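Local coordinates for hypothetical protein (Lactobacillus plantarum, PDB 2IAY) that is of unknown function but, as a member of the DUF1831 family, may take part in amino-acid metabolism, at residues F41-P49 with A94-F105. Sequence-based numbering, arbitrary orientation.
Sequences FSFERSLDP and AVEQLRYILANF. With GOL (glycerol), chain C.
Phe105 drives the edge of its ring into one face of Phe43, its CZ lying over the ring centre, 3.6 Å from Phe43 CZ. The planes stand at 76°, a T-shaped stack, and Phe33 meets both rings. One helical turn earlier, Ile101 splits its branches between alternate residues of the strand: CG2 approaches Phe43 CE1 at 3.8 Å, while CD1 lies against the aliphatic start of Arg45 and, at 3.9 Å, Leu47 CD2. Leu47 also packs on Leu98 and Ala94. Gln97 crosses Leu47, its CG and CD against Leu47 CD2; with CG turned opposite the main-chain nitrogen (chi1 -174°) and the chain extended beyond, it reaches the end of the strand, where its OE1 accepts the Asp48 N-H at 3.0 Å (159° at the hydrogen). Cut back to an alanine, Gln97 would probably leave Asp48 N without this acceptor and uncover one flank of Leu47. A water bridges Asp48 OD2 and Ala94 N. Helix segment 94-105 runs roughly antiparallel to strand 41-47, across one face of the four-stranded antiparallel sheet. The chemistry is graded along the interface: aromatic and aliphatic packing holds the helix to the sheet, and between these two segments the direct hydrogen bond and the water bridge both fall at the end of the strand.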
loop_
_atom_site.group_PDB
_atom_site.type_symbol
_atom_site.label_atom_id
_atom_site.label_comp_id
_atom_site.label_asym_id
_atom_site.label_seq_id
_atom_site.Cartn_x
_atom_site.Cartn_y
_atom_site.Cartn_z
ATOM N N PHE A 41 -8.663 -7.260 -4.699
ATOM C CA PHE A 41 -7.302 -7.283 -5.211
ATOM C C PHE A 41 -6.336 -6.984 -4.094
ATOM O O PHE A 41 -6.524 -5.966 -3.415
ATOM C CB PHE A 41 -7.111 -6.203 -6.264
ATOM C CG PHE A 41 -7.953 -6.384 -7.464
ATOM C CD1 PHE A 41 -9.287 -5.959 -7.454
ATOM C CD2 PHE A 41 -7.455 -6.940 -8.606
ATOM C CE1 PHE A 41 -10.077 -6.111 -8.550
ATOM C CE2 PHE A 41 -8.291 -7.071 -9.760
ATOM C CZ PHE A 41 -9.556 -6.664 -9.703
ATOM N N SER A 42 -5.304 -7.799 -3.917
ATOM C CA SER A 42 -4.337 -7.535 -2.846
ATOM C C SER A 42 -2.909 -7.465 -3.364
ATOM O O SER A 42 -2.556 -8.056 -4.410
ATOM C CB SER A 42 -4.432 -8.564 -1.729
ATOM O OG SER A 42 -4.033 -9.838 -2.181
ATOM N N PHE A 43 -2.078 -6.730 -2.625
ATOM C CA PHE A 43 -0.685 -6.463 -2.952
ATOM C C PHE A 43 0.080 -6.365 -1.628
ATOM O O PHE A 43 -0.415 -5.778 -0.665
ATOM C CB PHE A 43 -0.610 -5.111 -3.717
ATOM C CG PHE A 43 0.775 -4.663 -4.099
ATOM C CD1 PHE A 43 1.528 -3.916 -3.237
ATOM C CD2 PHE A 43 1.292 -4.987 -5.306
ATOM C CE1 PHE A 43 2.782 -3.484 -3.604
ATOM C CE2 PHE A 43 2.562 -4.564 -5.693
ATOM C CZ PHE A 43 3.283 -3.828 -4.820
ATOM N N GLU A 44 1.250 -6.969 -1.597
ATOM C CA GLU A 44 2.093 -6.887 -0.410
ATOM C C GLU A 44 3.550 -6.838 -0.817
ATOM O O GLU A 44 3.987 -7.580 -1.687
ATOM C CB GLU A 44 1.832 -8.084 0.511
ATOM C CG GLU A 44 2.749 -8.165 1.707
ATOM C CD GLU A 44 2.533 -9.442 2.471
ATOM O OE1 GLU A 44 1.388 -9.650 2.943
ATOM O OE2 GLU A 44 3.507 -10.202 2.580
ATOM N N ARG A 45 4.313 -5.996 -0.139
ATOM C CA ARG A 45 5.767 -5.947 -0.314
ATOM C C ARG A 45 6.492 -5.807 1.000
ATOM O O ARG A 45 6.085 -5.036 1.846
ATOM C CB ARG A 45 6.206 -4.785 -1.206
ATOM C CG ARG A 45 5.838 -4.929 -2.683
ATOM C CD ARG A 45 6.652 -6.013 -3.379
ATOM N NE ARG A 45 6.322 -6.098 -4.787
ATOM C CZ ARG A 45 5.353 -6.832 -5.327
ATOM N NH1 ARG A 45 4.528 -7.556 -4.589
ATOM N NH2 ARG A 45 5.194 -6.835 -6.654
ATOM N N SER A 46 7.576 -6.554 1.136
ATOM C CA SER A 46 8.537 -6.355 2.206
ATOM C C SER A 46 9.269 -5.039 2.052
ATOM O O SER A 46 9.510 -4.574 0.957
ATOM C CB SER A 46 9.535 -7.469 2.190
ATOM O OG SER A 46 8.874 -8.629 2.575
ATOM N N LEU A 47 9.590 -4.431 3.171
ATOM C CA LEU A 47 10.405 -3.243 3.245
ATOM C C LEU A 47 11.605 -3.487 4.160
ATOM O O LEU A 47 11.477 -3.946 5.310
ATOM C CB LEU A 47 9.620 -2.056 3.790
ATOM C CG LEU A 47 8.324 -1.700 3.064
ATOM C CD1 LEU A 47 7.595 -0.588 3.819
ATOM C CD2 LEU A 47 8.565 -1.320 1.587
ATOM N N ASP A 48 12.786 -3.122 3.639
ATOM C CA ASP A 48 14.030 -3.065 4.417
ATOM C C ASP A 48 14.324 -4.327 5.234
ATOM O O ASP A 48 14.505 -4.261 6.438
ATOM C CB ASP A 48 14.023 -1.808 5.320
ATOM C CG ASP A 48 15.386 -1.467 5.902
ATOM O OD1 ASP A 48 16.399 -1.979 5.385
ATOM O OD2 ASP A 48 15.411 -0.704 6.887
ATOM N N PRO A 49 14.435 -5.475 4.574
ATOM C CA PRO A 49 14.815 -6.694 5.309
ATOM C C PRO A 49 16.282 -6.733 5.674
ATOM O O PRO A 49 17.138 -6.130 4.972
ATOM C CB PRO A 49 14.475 -7.805 4.319
ATOM C CG PRO A 49 14.712 -7.164 2.988
ATOM C CD PRO A 49 14.176 -5.757 3.154
ATOM N N ALA A 94 13.296 2.396 4.569
ATOM C CA ALA A 94 11.947 1.830 4.390
ATOM C C ALA A 94 11.056 2.850 3.696
ATOM O O ALA A 94 10.280 2.480 2.819
ATOM C CB ALA A 94 11.367 1.387 5.732
ATOM N N VAL A 95 11.128 4.117 4.111
ATOM C CA VAL A 95 10.311 5.161 3.483
ATOM C C VAL A 95 10.692 5.314 2.015
ATOM O O VAL A 95 9.804 5.392 1.173
ATOM C CB VAL A 95 10.444 6.501 4.226
ATOM C CG1 VAL A 95 9.760 7.601 3.412
ATOM C CG2 VAL A 95 9.840 6.406 5.607
ATOM N N GLU A 96 11.985 5.326 1.695
ATOM C CA GLU A 96 12.356 5.439 0.284
ATOM C C GLU A 96 11.816 4.285 -0.549
ATOM O O GLU A 96 11.341 4.494 -1.689
ATOM C CB GLU A 96 13.864 5.536 0.119
ATOM C CG GLU A 96 14.410 6.910 0.542
ATOM C CD GLU A 96 13.642 8.049 -0.161
ATOM O OE1 GLU A 96 13.641 8.160 -1.413
ATOM O OE2 GLU A 96 12.929 8.810 0.547
ATOM N N GLN A 97 11.878 3.066 -0.013
ATOM C CA GLN A 97 11.381 1.906 -0.742
ATOM C C GLN A 97 9.868 1.999 -0.913
ATOM O O GLN A 97 9.329 1.713 -1.976
ATOM C CB GLN A 97 11.816 0.621 -0.018
ATOM C CG GLN A 97 11.469 -0.637 -0.777
ATOM C CD GLN A 97 11.929 -1.883 -0.089
ATOM O OE1 GLN A 97 12.526 -1.819 0.988
ATOM N NE2 GLN A 97 11.575 -3.017 -0.661
ATOM N N LEU A 98 9.171 2.347 0.154
ATOM C CA LEU A 98 7.717 2.545 0.071
ATOM C C LEU A 98 7.343 3.571 -0.977
ATOM O O LEU A 98 6.462 3.376 -1.801
ATOM C CB LEU A 98 7.189 2.921 1.456
ATOM C CG LEU A 98 5.688 3.240 1.510
ATOM C CD1 LEU A 98 5.000 2.599 2.782
ATOM C CD2 LEU A 98 5.384 4.689 1.393
ATOM N N ARG A 99 8.033 4.700 -0.942
ATOM C CA ARG A 99 7.747 5.739 -1.934
ATOM C C ARG A 99 8.016 5.302 -3.364
ATOM O O ARG A 99 7.291 5.662 -4.286
ATOM C CB ARG A 99 8.519 7.007 -1.610
ATOM C CG ARG A 99 8.044 7.778 -0.377
ATOM C CD ARG A 99 6.609 8.275 -0.485
ATOM N NE ARG A 99 6.397 9.285 0.570
ATOM C CZ ARG A 99 5.523 9.251 1.563
ATOM N NH1 ARG A 99 4.563 8.357 1.584
ATOM N NH2 ARG A 99 5.628 10.126 2.554
ATOM N N TYR A 100 9.069 4.515 -3.562
ATOM C CA TYR A 100 9.389 3.967 -4.864
ATOM C C TYR A 100 8.257 3.075 -5.383
ATOM O O TYR A 100 7.864 3.173 -6.528
ATOM C CB TYR A 100 10.734 3.189 -4.749
ATOM C CG TYR A 100 11.248 2.673 -6.071
ATOM C CD1 TYR A 100 10.822 1.475 -6.595
ATOM C CD2 TYR A 100 12.111 3.449 -6.829
ATOM C CE1 TYR A 100 11.291 1.044 -7.862
ATOM C CE2 TYR A 100 12.599 3.032 -8.041
ATOM C CZ TYR A 100 12.180 1.851 -8.548
ATOM O OH TYR A 100 12.662 1.468 -9.763
ATOM N N ILE A 101 7.768 2.187 -4.525
ATOM C CA ILE A 101 6.690 1.306 -4.873
ATOM C C ILE A 101 5.450 2.110 -5.250
ATOM O O ILE A 101 4.792 1.868 -6.279
ATOM C CB ILE A 101 6.393 0.303 -3.708
ATOM C CG1 ILE A 101 7.562 -0.662 -3.513
ATOM C CG2 ILE A 101 5.086 -0.456 -3.971
ATOM C CD1 ILE A 101 7.579 -1.343 -2.141
ATOM N N LEU A 102 5.076 3.050 -4.387
ATOM C CA LEU A 102 3.869 3.833 -4.626
ATOM C C LEU A 102 3.981 4.787 -5.797
ATOM O O LEU A 102 2.990 5.104 -6.418
ATOM C CB LEU A 102 3.430 4.553 -3.356
ATOM C CG LEU A 102 3.082 3.649 -2.171
ATOM C CD1 LEU A 102 2.598 4.463 -0.973
ATOM C CD2 LEU A 102 2.043 2.614 -2.568
ATOM N N ALA A 103 5.193 5.212 -6.137
ATOM C CA ALA A 103 5.370 6.081 -7.280
ATOM C C ALA A 103 4.904 5.381 -8.542
ATOM O O ALA A 103 4.360 5.995 -9.421
ATOM C CB ALA A 103 6.861 6.468 -7.430
ATOM N N ASN A 104 5.113 4.079 -8.642
ATOM C CA ASN A 104 4.624 3.327 -9.779
ATOM C C ASN A 104 3.073 3.345 -9.853
ATOM O O ASN A 104 2.513 3.374 -10.929
ATOM C CB ASN A 104 5.108 1.878 -9.766
ATOM C CG ASN A 104 6.562 1.722 -10.056
ATOM O OD1 ASN A 104 7.138 2.515 -10.804
ATOM N ND2 ASN A 104 7.149 0.652 -9.541
ATOM N N PHE A 105 2.434 3.275 -8.680
ATOM C CA PHE A 105 0.987 3.331 -8.629
ATOM C C PHE A 105 0.473 4.716 -9.037
ATOM O O PHE A 105 -0.563 4.815 -9.684
ATOM C CB PHE A 105 0.492 2.965 -7.228
ATOM C CG PHE A 105 0.736 1.546 -6.759
ATOM C CD1 PHE A 105 1.357 0.582 -7.534
ATOM C CD2 PHE A 105 0.319 1.208 -5.497
ATOM C CE1 PHE A 105 1.574 -0.687 -7.008
ATOM C CE2 PHE A 105 0.510 -0.076 -4.998
ATOM C CZ PHE A 105 1.181 -1.012 -5.749
HETATM C C1 GOL C . 5.292 -11.186 -0.073
HETATM C C2 GOL C . 6.125 -9.922 0.145
HETATM O O2 GOL C . 6.742 -10.011 1.401
HETATM C C3 GOL C . 7.114 -9.727 -0.997
HETATM O O3 GOL C . 8.005 -8.629 -0.846
HETATM O O HOH W 1 14.307 1.828 7.248
#